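Local coordinates for mandelate racemase/muconate lactonizing enzyme (Roseovarius nubinhibens, PDB 2QDD), which is of unknown function but, as an enolase-superfamily member, probably uses magnesium to assist removal of a proton beside a substrate carboxylate, at residues V10-L15 against R32-Y37; L38-D43 against S105-A110; Q224-C229 against I240-C245. All coordinates share one frame; numbering follows the deposited sequence.

Interaction 1: residues V10-L15 against R32-Y37; sequences VFHLDL and RLDSTY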
# COMPACT_ATOMS: atom_id res chain seq x y z
N VAL A 10 12.46 49.61 0.24
CA VAL A 10 12.82 48.61 1.24
C VAL A 10 13.38 49.34 2.47
O VAL A 10 14.23 50.22 2.34
CB VAL A 10 13.88 47.63 0.66
CG1 VAL A 10 14.29 46.58 1.68
CG2 VAL A 10 13.35 46.96 -0.59
N PHE A 11 12.87 48.98 3.64
CA PHE A 11 13.35 49.52 4.91
C PHE A 11 13.87 48.38 5.76
O PHE A 11 13.44 47.24 5.60
CB PHE A 11 12.21 50.23 5.66
CG PHE A 11 11.64 51.42 4.94
CD1 PHE A 11 12.10 52.70 5.22
CD2 PHE A 11 10.64 51.26 3.98
CE1 PHE A 11 11.57 53.81 4.55
CE2 PHE A 11 10.12 52.36 3.30
CZ PHE A 11 10.58 53.63 3.59
N HIS A 12 14.80 48.68 6.66
CA HIS A 12 15.33 47.68 7.58
C HIS A 12 15.14 48.12 9.03
O HIS A 12 15.46 49.25 9.40
CB HIS A 12 16.80 47.37 7.25
CG HIS A 12 17.54 46.71 8.38
ND1 HIS A 12 18.61 47.30 9.01
CD2 HIS A 12 17.36 45.51 8.99
CE1 HIS A 12 19.06 46.50 9.96
NE2 HIS A 12 18.32 45.41 9.97
N LEU A 13 14.62 47.21 9.85
CA LEU A 13 14.23 47.52 11.21
C LEU A 13 15.02 46.60 12.14
O LEU A 13 15.05 45.39 11.95
CB LEU A 13 12.73 47.31 11.40
CG LEU A 13 11.72 48.37 10.91
CD1 LEU A 13 11.49 48.33 9.40
CD2 LEU A 13 10.40 48.22 11.63
N ASP A 14 15.67 47.20 13.13
CA ASP A 14 16.36 46.47 14.19
C ASP A 14 15.43 46.39 15.40
O ASP A 14 15.17 47.41 16.05
CB ASP A 14 17.65 47.20 14.56
CG ASP A 14 18.72 46.27 15.09
OD1 ASP A 14 18.50 45.62 16.13
OD2 ASP A 14 19.80 46.20 14.46
N LEU A 15 14.91 45.20 15.68
CA LEU A 15 13.87 45.05 16.70
C LEU A 15 14.36 44.22 17.88
O LEU A 15 14.42 43.00 17.78
CB LEU A 15 12.62 44.39 16.11
CG LEU A 15 11.93 44.96 14.88
CD1 LEU A 15 10.99 43.90 14.37
CD2 LEU A 15 11.17 46.24 15.22
N ARG A 32 17.77 40.15 18.97
CA ARG A 32 17.02 41.06 18.12
C ARG A 32 16.59 40.41 16.81
O ARG A 32 17.14 39.37 16.40
CB ARG A 32 17.82 42.34 17.83
CG ARG A 32 19.22 42.10 17.28
CD ARG A 32 20.24 43.07 17.86
NE ARG A 32 19.66 44.37 18.19
CZ ARG A 32 19.81 45.00 19.35
NH1 ARG A 32 19.23 46.17 19.54
NH2 ARG A 32 20.54 44.46 20.32
N LEU A 33 15.62 41.03 16.14
CA LEU A 33 15.12 40.53 14.87
C LEU A 33 15.43 41.50 13.74
O LEU A 33 15.37 42.72 13.92
CB LEU A 33 13.61 40.28 14.95
CG LEU A 33 13.09 39.16 15.86
CD1 LEU A 33 11.59 39.02 15.71
CD2 LEU A 33 13.77 37.82 15.60
N ASP A 34 15.78 40.94 12.59
CA ASP A 34 16.05 41.71 11.38
C ASP A 34 14.76 41.70 10.55
O ASP A 34 14.48 40.74 9.82
CB ASP A 34 17.22 41.07 10.62
CG ASP A 34 17.57 41.78 9.31
OD1 ASP A 34 18.75 41.67 8.90
OD2 ASP A 34 16.71 42.42 8.68
N SER A 35 13.99 42.77 10.68
CA SER A 35 12.74 42.92 9.94
C SER A 35 12.93 43.75 8.69
O SER A 35 13.69 44.71 8.67
CB SER A 35 11.67 43.56 10.82
OG SER A 35 10.42 43.57 10.16
N THR A 36 12.23 43.36 7.63
CA THR A 36 12.16 44.13 6.41
C THR A 36 10.73 44.63 6.25
O THR A 36 9.79 43.83 6.24
CB THR A 36 12.57 43.27 5.20
OG1 THR A 36 13.90 42.78 5.39
CG2 THR A 36 12.52 44.07 3.91
N TYR A 37 10.57 45.95 6.14
CA TYR A 37 9.35 46.56 5.62
C TYR A 37 9.50 46.86 4.13
O TYR A 37 10.54 47.35 3.69
CB TYR A 37 9.02 47.87 6.35
CG TYR A 37 8.22 47.73 7.63
CD1 TYR A 37 7.36 48.75 8.04
CD2 TYR A 37 8.34 46.60 8.45
CE1 TYR A 37 6.63 48.64 9.21
CE2 TYR A 37 7.61 46.49 9.63
CZ TYR A 37 6.75 47.51 10.00
OH TYR A 37 6.03 47.41 11.17

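Interaction 2: residues L38-D43 against S105-A110; sequences LRIDTD and SPIDMA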
# COMPACT_ATOMS: atom_id res chain seq x y z
N LEU A 38 8.45 46.57 3.37
CA LEU A 38 8.43 46.89 1.96
C LEU A 38 7.24 47.79 1.65
O LEU A 38 6.12 47.52 2.09
CB LEU A 38 8.38 45.61 1.13
CG LEU A 38 8.15 45.73 -0.38
CD1 LEU A 38 9.38 46.24 -1.13
CD2 LEU A 38 7.72 44.40 -0.92
N ARG A 39 7.49 48.87 0.91
CA ARG A 39 6.44 49.77 0.44
C ARG A 39 6.33 49.62 -1.07
O ARG A 39 7.32 49.75 -1.78
CB ARG A 39 6.76 51.22 0.80
CG ARG A 39 5.78 52.23 0.20
CD ARG A 39 6.10 53.66 0.60
NE ARG A 39 7.30 54.17 -0.04
CZ ARG A 39 8.06 55.15 0.45
NH1 ARG A 39 7.74 55.74 1.60
NH2 ARG A 39 9.14 55.54 -0.22
N ILE A 40 5.12 49.34 -1.55
CA ILE A 40 4.85 49.29 -2.98
C ILE A 40 3.98 50.48 -3.39
O ILE A 40 2.84 50.61 -2.94
CB ILE A 40 4.13 47.96 -3.40
CG1 ILE A 40 4.95 46.74 -2.97
CG2 ILE A 40 3.86 47.96 -4.90
CD1 ILE A 40 4.55 45.44 -3.66
N ASP A 41 4.54 51.33 -4.24
CA ASP A 41 3.79 52.45 -4.80
C ASP A 41 3.27 52.10 -6.18
O ASP A 41 3.91 51.37 -6.93
CB ASP A 41 4.67 53.70 -4.88
CG ASP A 41 5.03 54.26 -3.51
OD1 ASP A 41 6.23 54.45 -3.24
OD2 ASP A 41 4.11 54.50 -2.71
N THR A 42 2.09 52.63 -6.50
CA THR A 42 1.52 52.49 -7.83
C THR A 42 1.36 53.86 -8.50
O THR A 42 1.54 54.89 -7.86
CB THR A 42 0.14 51.81 -7.79
OG1 THR A 42 -0.76 52.60 -7.01
CG2 THR A 42 0.23 50.40 -7.20
N ASP A 43 1.01 53.84 -9.79
CA ASP A 43 0.88 55.06 -10.59
C ASP A 43 -0.34 55.92 -10.22
O ASP A 43 -0.42 57.09 -10.60
CB ASP A 43 0.87 54.73 -12.09
CG ASP A 43 -0.38 53.98 -12.54
OD1 ASP A 43 -0.88 53.12 -11.78
OD2 ASP A 43 -0.86 54.24 -13.66
N SER A 105 6.73 36.75 0.65
CA SER A 105 5.64 37.05 1.57
C SER A 105 5.35 38.55 1.78
O SER A 105 4.19 38.95 1.72
CB SER A 105 5.82 36.31 2.91
OG SER A 105 4.80 36.63 3.85
N PRO A 106 6.40 39.39 2.03
CA PRO A 106 6.02 40.82 2.07
C PRO A 106 5.57 41.46 0.76
O PRO A 106 4.78 42.40 0.80
CB PRO A 106 7.30 41.50 2.58
CG PRO A 106 8.39 40.60 2.20
CD PRO A 106 7.83 39.22 2.32
N ILE A 107 6.06 40.96 -0.39
CA ILE A 107 5.60 41.43 -1.70
C ILE A 107 4.12 41.12 -1.93
O ILE A 107 3.36 41.98 -2.37
CB ILE A 107 6.44 40.87 -2.86
CG1 ILE A 107 7.92 41.22 -2.67
CG2 ILE A 107 5.94 41.41 -4.21
CD1 ILE A 107 8.89 40.35 -3.44
N ASP A 108 3.74 39.88 -1.63
CA ASP A 108 2.35 39.45 -1.73
C ASP A 108 1.41 40.20 -0.77
O ASP A 108 0.31 40.59 -1.15
CB ASP A 108 2.26 37.94 -1.49
CG ASP A 108 0.85 37.42 -1.65
OD1 ASP A 108 0.40 37.25 -2.81
OD2 ASP A 108 0.20 37.18 -0.62
N MET A 109 1.88 40.40 0.46
CA MET A 109 1.16 41.09 1.54
C MET A 109 0.82 42.54 1.15
O MET A 109 -0.29 43.01 1.41
CB MET A 109 2.04 41.08 2.80
CG MET A 109 1.39 41.56 4.09
SD MET A 109 2.54 41.37 5.47
CE MET A 109 2.13 42.82 6.38
N ALA A 110 1.77 43.21 0.51
CA ALA A 110 1.61 44.59 0.07
C ALA A 110 0.69 44.73 -1.14
O ALA A 110 0.01 45.74 -1.28
CB ALA A 110 2.96 45.20 -0.22

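Interaction 3: residues Q224-C229 against I240-C245; sequences QTLDQC and IMLDEC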
# COMPACT_ATOMS: atom_id res chain seq x y z
N GLN A 224 12.05 16.57 13.09
CA GLN A 224 12.59 17.55 12.15
C GLN A 224 11.93 17.49 10.78
O GLN A 224 11.81 18.51 10.08
CB GLN A 224 14.10 17.34 12.00
CG GLN A 224 14.94 18.58 12.26
CD GLN A 224 16.12 18.29 13.18
OE1 GLN A 224 16.84 17.30 13.01
NE2 GLN A 224 16.33 19.16 14.16
N THR A 225 11.51 16.29 10.39
CA THR A 225 10.97 16.03 9.06
C THR A 225 9.56 15.45 9.16
O THR A 225 9.18 14.89 10.20
CB THR A 225 11.86 15.05 8.25
OG1 THR A 225 11.72 13.73 8.79
CG2 THR A 225 13.34 15.46 8.29
N LEU A 226 8.81 15.58 8.07
CA LEU A 226 7.49 14.97 7.91
C LEU A 226 7.50 13.44 8.06
O LEU A 226 6.66 12.89 8.77
CB LEU A 226 6.87 15.39 6.57
CG LEU A 226 5.58 14.72 6.11
CD1 LEU A 226 4.47 15.03 7.06
CD2 LEU A 226 5.22 15.19 4.71
N ASP A 227 8.45 12.79 7.39
CA ASP A 227 8.69 11.34 7.51
C ASP A 227 8.82 10.84 8.95
O ASP A 227 8.21 9.84 9.33
CB ASP A 227 9.97 10.95 6.75
CG ASP A 227 9.68 10.20 5.46
OD1 ASP A 227 10.00 10.74 4.38
OD2 ASP A 227 9.14 9.07 5.53
N GLN A 228 9.63 11.55 9.73
CA GLN A 228 9.85 11.22 11.12
C GLN A 228 8.59 11.47 11.95
O GLN A 228 8.27 10.68 12.83
CB GLN A 228 11.01 12.04 11.67
CG GLN A 228 12.38 11.54 11.28
CD GLN A 228 13.49 12.50 11.68
OE1 GLN A 228 13.47 13.06 12.77
NE2 GLN A 228 14.45 12.70 10.79
N CYS A 229 7.89 12.56 11.65
CA CYS A 229 6.67 12.93 12.36
C CYS A 229 5.51 11.95 12.12
O CYS A 229 4.76 11.62 13.05
CB CYS A 229 6.25 14.36 12.01
SG CYS A 229 7.24 15.63 12.85
N ILE A 240 -1.37 15.34 16.57
CA ILE A 240 -0.11 15.90 16.11
C ILE A 240 -0.34 17.13 15.24
O ILE A 240 -1.12 17.09 14.28
CB ILE A 240 0.81 14.83 15.42
CG1 ILE A 240 1.65 14.11 16.48
CG2 ILE A 240 1.77 15.44 14.40
CD1 ILE A 240 1.19 12.71 16.77
N MET A 241 0.32 18.22 15.61
CA MET A 241 0.28 19.49 14.89
C MET A 241 1.61 19.66 14.15
O MET A 241 2.67 19.61 14.76
CB MET A 241 0.07 20.63 15.89
CG MET A 241 0.26 22.05 15.36
SD MET A 241 -1.21 22.86 14.72
CE MET A 241 -2.51 22.36 15.86
N LEU A 242 1.54 19.84 12.83
CA LEU A 242 2.75 20.11 12.05
C LEU A 242 2.91 21.59 11.76
O LEU A 242 1.94 22.33 11.79
CB LEU A 242 2.74 19.32 10.74
CG LEU A 242 2.77 17.79 10.86
CD1 LEU A 242 2.76 17.20 9.48
CD2 LEU A 242 3.98 17.30 11.65
N ASP A 243 4.15 22.01 11.49
CA ASP A 243 4.50 23.43 11.36
C ASP A 243 5.70 23.60 10.42
O ASP A 243 5.53 23.84 9.23
CB ASP A 243 4.75 24.05 12.74
CG ASP A 243 5.01 25.57 12.70
OD1 ASP A 243 4.77 26.22 11.65
OD2 ASP A 243 5.47 26.12 13.73
N GLU A 244 6.91 23.46 10.96
CA GLU A 244 8.13 23.93 10.29
C GLU A 244 8.55 23.11 9.06
O GLU A 244 9.28 23.61 8.22
CB GLU A 244 9.29 24.03 11.28
CG GLU A 244 9.12 25.14 12.32
CD GLU A 244 8.47 24.65 13.61
OE1 GLU A 244 7.96 23.51 13.63
OE2 GLU A 244 8.47 25.40 14.61
N CYS A 245 8.08 21.86 8.97
CA CYS A 245 8.42 20.99 7.84
C CYS A 245 7.59 21.28 6.58
O CYS A 245 7.84 20.70 5.53
CB CYS A 245 8.34 19.51 8.21
SG CYS A 245 6.72 18.93 8.81

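Interaction 1: residues V10-L15 against R32-Y37
F11 through L15 lie opposite Y37 through L33 in an antiparallel ladder, the short strand axes 4.7 Å apart and F11, L13 and L15 each forming a hydrogen-bonded pair. On the face of these three residues, L13 lays CD2 over the ring of Y37, a CH-pi contact 4.1 Å from the ring centroid, while its CD1 reaches CD2 of Y37 at 3.7 Å. Farther along, L15 CD1 rests on S35 CB at 3.6 Å. On the face of H12, D14, D34 and T36 the contacts are mixed. D34 OD2 sits at the edge of the H12 ring, 3.2 Å from CD2, and also pairs with R68. Replacing D34 by an alanine removes the carboxylate, which is likely to leave R68 without this anionic mate and the H12 edge without its neighbour. R32, bent at chi2 and chi3, reaches across to D14, its NE 2.7 Å from OD1; this salt bridge is nearly straight (167°), uses the syn lone pair and lies in the guanidinium plane. Helix 64-78, which carries R68, covers the V10, H12 and T36 side. On the L13 face, Y37 packs on W49 and hydrogen-bonds T299, while S35 hydrogen-bonds E51; strand 29-42 runs between strands 5-22 and 47-52.

Interaction 2: residues L38-D43 against S105-A110
L38 and I40 of strand 29-42 pack onto P106, I107 and A110 of helix 101-119, a sheet-on-helix layer of the N-terminal domain that in the enolase superfamily accompanies the barrel. The axes of the short strand and helix segments pass 8.5 Å apart at 43°, and the touching residues on both sides are buried.

The side chains meet by apolar packing. L38 has its CG anti to the backbone N (chi1 172°), which carries the branched end over the helix; CD2 meets I107 CG1 at 3.6 Å, the two side chains slanting across each other. L38 therefore sits mainly against I107, with P106 loosely beside it, L38 CB facing P106 CB at 4.5 Å. Two residues on, I40 presents its longer branch to A110, one turn along the helix from P106, and so the two strand residues follow the helix from one turn to the next. I107, which also packs on L74 and L78 of helix 64-78, joins a third element to this hydrophobic layer.

Methyl groups touch the helix backbone as well. L38 CD2 comes to 3.9 Å from P106 O, and I40 CD1 stands at 3.9 Å from I107 O, so the carbonyls of this turn form part of the surface on which the strand rests.

Backbone bonding shapes the helical partner. P106 has no N-H to offer the preceding turn, and the helix is kinked there; its carbonyl still serves the next turn, with A110 N bonding P106 O at 3.1 Å.

At the methyl of A110 the approach is double: I40 CG1 lies 3.7 Å and I40 CD1 3.8 Å from A110 CB.

Interaction 3: residues Q224-C229 against I240-C245
L242, the last residue of strand 240-242, sends its side chain toward L226 and C229 in the first turn of helix 226-233. Its CB points at the helix but serves only as a stem, and CG, anti to the carbonyl carbon (chi1 -64°), is the fork. From there the two methyls part company. CD1 reaches L226 CD1 at 3.7 Å, the two leucines crossing at about a right angle, so that they meet methyl to methyl instead of lying alongside. CD2 goes to C229, touching its CB at 3.7 Å and its SG at 3.9 Å. One leucine therefore spans two residues three positions apart on the helix, and A255 of helix 249-258 packs against both L242 and L226.

C245 meets the start of the helix. Its CB approaches L226 N at 4.0 Å and Q224 O at 4.1 Å, and SG, held between the backbone N and the carbonyl carbon (chi1 59°), lies 4.2 Å from L226 CB. Contact here is by packing, mostly apolar. The helix start itself is secured by T225, the N-cap, whose OG1 accepts a bond from Q228 N at 3.2 Å and 160°.

Between L242 and C245 stand D243 and E244, both magnesium-binding residues of this protein, although no metal occupies the site in this chain; D243 forms salt bridges with K267 and R270, and E244 hydrogen-bonds Y59. Strand 218-220, helix 226-233 and strand 240-242 form a beta-alpha-beta unit of the TIM-type barrel, in which D196, E220 and D243 stand at the C-terminal ends of successive strands, the classic metal site of the enolase superfamily.

How the interactions relate
Interactions 1 and 2 share strand 29-42 and touch, V10 CG2 lying 4.1 Å from L38 CD1, so the pairing of the sheet leads directly into its packing on a helix. Interaction 3 belongs to the barrel domain, across the centre of the chain, with about 14 Å between its nearest atoms and those of interaction 1. The chemistry follows the place in the fold. Interaction 1 combines a backbone ladder with one largely apolar face and one charged, partly exposed face; interaction 2 is fully buried and apolar in its side chains; interaction 3 is partly buried, its mostly apolar packing beside a loop that carries metal ligands, whereas the other two lie away from that site.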